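Local structure of Lmo0812 protein (Listeria monocytogenes serovar 1/2a, 4YF1) at residues D71-T75 with F76-V80; G164-P167 with S168-P171. The protein is a putative HD-domain pyrophosphohydrolase that may remove the 3'-diphosphate from guanosine-3',5'-bis(diphosphate). All blocks are in the same frame, centred on the assembly; numbering follows the deposited sequence.

Contact 1: D71-T75 with F76-V80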
loop_
_atom_site.group_PDB
_atom_site.type_symbol
_atom_site.label_atom_id
_atom_site.label_comp_id
_atom_site.label_asym_id
_atom_site.label_seq_id
_atom_site.Cartn_x
_atom_site.Cartn_y
_atom_site.Cartn_z
ATOM N N ASP A 71 3.873 -13.122 -6.094
ATOM C CA ASP A 71 3.558 -12.752 -4.696
ATOM C C ASP A 71 2.394 -11.751 -4.659
ATOM O O ASP A 71 1.466 -11.900 -3.861
ATOM C CB ASP A 71 4.766 -12.131 -3.994
ATOM C CG ASP A 71 5.938 -13.088 -3.859
ATOM O OD1 ASP A 71 5.712 -14.295 -3.621
ATOM O OD2 ASP A 71 7.097 -12.618 -3.949
ATOM N N ILE A 72 2.430 -10.733 -5.526
ATOM C CA ILE A 72 1.324 -9.758 -5.562
ATOM C C ILE A 72 -0.005 -10.415 -5.930
ATOM O O ILE A 72 -1.019 -10.116 -5.310
ATOM C CB ILE A 72 1.620 -8.574 -6.502
ATOM C CG1 ILE A 72 2.839 -7.822 -5.967
ATOM C CG2 ILE A 72 0.423 -7.617 -6.577
ATOM C CD1 ILE A 72 3.233 -6.627 -6.783
ATOM N N ARG A 73 -0.001 -11.309 -6.925
ATOM C CA ARG A 73 -1.234 -11.996 -7.338
ATOM C C ARG A 73 -1.820 -12.820 -6.236
ATOM O O ARG A 73 -3.022 -12.793 -6.047
ATOM C CB ARG A 73 -1.026 -12.922 -8.550
ATOM C CG ARG A 73 -0.843 -12.160 -9.819
ATOM C CD ARG A 73 -0.564 -12.995 -11.062
ATOM N NE ARG A 73 -0.047 -12.017 -12.003
ATOM C CZ ARG A 73 -0.794 -11.145 -12.685
ATOM N NH1 ARG A 73 -2.127 -11.183 -12.657
ATOM N NH2 ARG A 73 -0.180 -10.241 -13.438
ATOM N N ALA A 74 -0.968 -13.567 -5.534
ATOM C CA ALA A 74 -1.409 -14.445 -4.444
ATOM C C ALA A 74 -2.039 -13.686 -3.287
ATOM O O ALA A 74 -3.034 -14.127 -2.748
ATOM C CB ALA A 74 -0.241 -15.282 -3.924
ATOM N N THR A 75 -1.466 -12.534 -2.931
ATOM C CA THR A 75 -1.962 -11.737 -1.791
ATOM C C THR A 75 -3.023 -10.679 -2.124
ATOM O O THR A 75 -4.032 -10.577 -1.422
ATOM C CB THR A 75 -0.785 -11.068 -1.069
ATOM O OG1 THR A 75 0.103 -12.090 -0.595
ATOM C CG2 THR A 75 -1.263 -10.257 0.117
ATOM N N PHE A 76 -2.804 -9.922 -3.199
ATOM C CA PHE A 76 -3.693 -8.815 -3.598
ATOM C C PHE A 76 -4.625 -9.083 -4.779
ATOM O O PHE A 76 -5.502 -8.268 -5.060
ATOM C CB PHE A 76 -2.834 -7.591 -3.932
ATOM C CG PHE A 76 -2.009 -7.098 -2.775
ATOM C CD1 PHE A 76 -2.568 -6.253 -1.813
ATOM C CD2 PHE A 76 -0.682 -7.462 -2.644
ATOM C CE1 PHE A 76 -1.816 -5.797 -0.744
ATOM C CE2 PHE A 76 0.080 -7.008 -1.575
ATOM C CZ PHE A 76 -0.490 -6.178 -0.618
ATOM N N GLY A 77 -4.407 -10.179 -5.497
ATOM C CA GLY A 77 -5.250 -10.537 -6.637
ATOM C C GLY A 77 -4.707 -10.072 -7.975
ATOM O O GLY A 77 -3.736 -9.284 -8.055
ATOM N N ASP A 78 -5.355 -10.549 -9.028
ATOM C CA ASP A 78 -4.955 -10.258 -10.397
ATOM C C ASP A 78 -5.098 -8.799 -10.845
ATOM O O ASP A 78 -4.224 -8.315 -11.568
ATOM C CB ASP A 78 -5.689 -11.174 -11.386
ATOM C CG ASP A 78 -5.204 -12.637 -11.334
ATOM O OD1 ASP A 78 -3.983 -12.920 -11.231
ATOM O OD2 ASP A 78 -6.068 -13.521 -11.462
ATOM N N GLU A 79 -6.162 -8.103 -10.425
ATOM C CA GLU A 79 -6.377 -6.715 -10.835
ATOM C C GLU A 79 -5.225 -5.819 -10.389
ATOM O O GLU A 79 -4.679 -5.060 -11.196
ATOM C CB GLU A 79 -7.683 -6.122 -10.294
ATOM C CG GLU A 79 -8.943 -6.622 -10.964
ATOM C CD GLU A 79 -10.171 -5.789 -10.595
ATOM O OE1 GLU A 79 -11.174 -6.381 -10.124
ATOM O OE2 GLU A 79 -10.129 -4.550 -10.746
ATOM N N VAL A 80 -4.887 -5.885 -9.100
ATOM C CA VAL A 80 -3.745 -5.119 -8.584
ATOM C C VAL A 80 -2.431 -5.595 -9.252
ATOM O O VAL A 80 -1.597 -4.773 -9.668
ATOM C CB VAL A 80 -3.682 -5.226 -7.056
ATOM C CG1 VAL A 80 -2.382 -4.677 -6.498
ATOM C CG2 VAL A 80 -4.882 -4.515 -6.446
#
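R73 reaches across the break between two helices and donates an N-H from NH1 to OD1 of D78, a salt bridge of 2.9 Å. The donor bond is nearly straight (162°); OD1 lies in the guanidinium plane but is approached from above the plane of its carboxylate. NE pairs with D69 and NH2 with D82, so each of the arginine's three nitrogens has an acidic partner. F76 N donates to I72 O at 2.8 Å. G77 N follows with two weak bonds, to R73 O at 3.0 Å and to I72 O at 3.4 Å, which gives I72 O a second donor. This is the junction of helices 69-76 and 78-87 in the all-helical HD domain. G77 ends the first with a positive phi and stands at the N-cap of the second. T75 CG2, anti to the backbone N (OG1 at chi1 -60°), sits over a face of the F76 ring, offset toward its rim, in a CH-pi contact 4.0 Å from the centroid, while OG1 makes a weak hydrogen bond to D64 of the second subunit. CG2 of I72 touches both F76 CD2 and V80 CG1, each at 4.1 Å, and all three pack against helix 50-64.

Contact 2: G164-P167 with S168-P171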
loop_
_atom_site.group_PDB
_atom_site.type_symbol
_atom_site.label_atom_id
_atom_site.label_comp_id
_atom_site.label_asym_id
_atom_site.label_seq_id
_atom_site.Cartn_x
_atom_site.Cartn_y
_atom_site.Cartn_z
ATOM N N GLY A 164 -4.796 10.514 -26.208
ATOM C CA GLY A 164 -6.025 9.714 -26.193
ATOM C C GLY A 164 -6.969 9.984 -25.043
ATOM O O GLY A 164 -8.031 9.349 -24.951
ATOM N N LEU A 165 -6.633 10.920 -24.168
ATOM C CA LEU A 165 -7.521 11.226 -23.072
ATOM C C LEU A 165 -8.440 12.397 -23.424
ATOM O O LEU A 165 -8.044 13.324 -24.131
ATOM C CB LEU A 165 -6.725 11.574 -21.820
ATOM C CG LEU A 165 -5.918 10.479 -21.129
ATOM C CD1 LEU A 165 -5.267 11.086 -19.884
ATOM C CD2 LEU A 165 -6.781 9.290 -20.762
ATOM N N ASN A 166 -9.671 12.344 -22.923
ATOM C CA ASN A 166 -10.609 13.445 -23.078
ATOM C C ASN A 166 -10.220 14.525 -22.050
ATOM O O ASN A 166 -9.791 14.195 -20.942
ATOM C CB ASN A 166 -12.037 12.961 -22.830
ATOM C CG ASN A 166 -12.484 11.923 -23.847
ATOM O OD1 ASN A 166 -12.148 12.011 -25.032
ATOM N ND2 ASN A 166 -13.263 10.946 -23.396
ATOM N N PRO A 167 -10.334 15.815 -22.413
ATOM C CA PRO A 167 -9.977 16.875 -21.457
ATOM C C PRO A 167 -10.589 16.757 -20.044
ATOM O O PRO A 167 -9.916 17.082 -19.063
ATOM C CB PRO A 167 -10.465 18.143 -22.162
ATOM C CG PRO A 167 -10.256 17.839 -23.608
ATOM C CD PRO A 167 -10.582 16.370 -23.762
ATOM N N SER A 168 -11.815 16.253 -19.933
ATOM C CA SER A 168 -12.469 16.130 -18.625
ATOM C C SER A 168 -11.875 15.050 -17.693
ATOM O O SER A 168 -12.115 15.086 -16.494
ATOM C CB SER A 168 -13.973 15.862 -18.805
ATOM O OG SER A 168 -14.200 14.564 -19.334
ATOM N N GLU A 169 -11.128 14.085 -18.228
ATOM C CA GLU A 169 -10.560 13.026 -17.387
ATOM C C GLU A 169 -9.054 13.203 -17.052
ATOM O O GLU A 169 -8.508 12.390 -16.318
ATOM C CB GLU A 169 -10.821 11.655 -18.024
ATOM C CG GLU A 169 -10.127 11.417 -19.362
ATOM C CD GLU A 169 -10.651 10.183 -20.097
ATOM O OE1 GLU A 169 -11.142 9.247 -19.425
ATOM O OE2 GLU A 169 -10.574 10.152 -21.354
ATOM N N ILE A 170 -8.399 14.241 -17.572
ATOM C CA ILE A 170 -6.958 14.459 -17.253
ATOM C C ILE A 170 -6.839 14.877 -15.787
ATOM O O ILE A 170 -7.411 15.889 -15.401
ATOM C CB ILE A 170 -6.321 15.534 -18.148
ATOM C CG1 ILE A 170 -6.363 15.069 -19.606
ATOM C CG2 ILE A 170 -4.859 15.785 -17.737
ATOM C CD1 ILE A 170 -6.045 16.147 -20.616
ATOM N N PRO A 171 -6.112 14.099 -14.960
ATOM C CA PRO A 171 -6.014 14.512 -13.543
ATOM C C PRO A 171 -5.255 15.833 -13.306
ATOM O O PRO A 171 -4.266 16.102 -13.999
ATOM C CB PRO A 171 -5.279 13.344 -12.878
ATOM C CG PRO A 171 -5.429 12.196 -13.812
ATOM C CD PRO A 171 -5.573 12.747 -15.189
#
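E169 folds its side chain back along the loop to meet the backbone of N166, where OE2 accepts the backbone N-H of N166 at 2.8 Å. The bond is almost straight (173°) and uses the anti lone pair of OE2, the one turned away from the other carboxylate oxygen. Two torsions set this up: CG stands between the backbone N and the carbonyl carbon (chi1 65°), and the chain then runs extended to the carboxylate. The side chains of N166 and E169 cross at a slant, yet their flat ends are close to parallel, with amide and carboxylate planes 12° apart. ND2 of N166 comes within 3.5 Å of E169 OE2, but its direction is too poor for a hydrogen bond. In the opposite sense, E169 N donates to N166 O at 3.0 Å, approaching from above the carbonyl plane. With P167 and S168 at its corners, N166-E169 is a type I beta turn in the loop between helices 147-160 and 172-184, and the glutamate side chain adds a second clasp to the backbone one. L165 divides its two methyls between neighbours: CD2 lies 3.9 Å from E169 OE2, whereas CD1 meets I170 CG1 at 4.1 Å. Both of these encounters are oblique. I170 lies over one face of the turn, with CG1 3.8 Å from N166 O and CD1 4.1 Å from P167 CA. Beyond the loop, L165 rests on L111 and K114 of helix 111-132, E169 also touches L111, and I170 leans on E162. P171, two residues past the turn, is buried against L111 and F48 just before helix 172-184.

Contact 1 is partly buried and joins two successive helices, whereas contact 2 lies on the surface in a loop between helices; their centres are about 28 Å apart and they share no element. In 71-80 the apolar side chains face helix 50-64, the neighbouring threonine and phenylalanine also meet the second subunit, and the charged network involves the more exposed R73 and D78. In 164-171 no other chain of the assembly takes part, and the apolar residues turn toward helix 111-132 and nearby loop. In both an acidic side chain accepts an N-H, in contact 1 from an arginine, in contact 2 from a backbone amide.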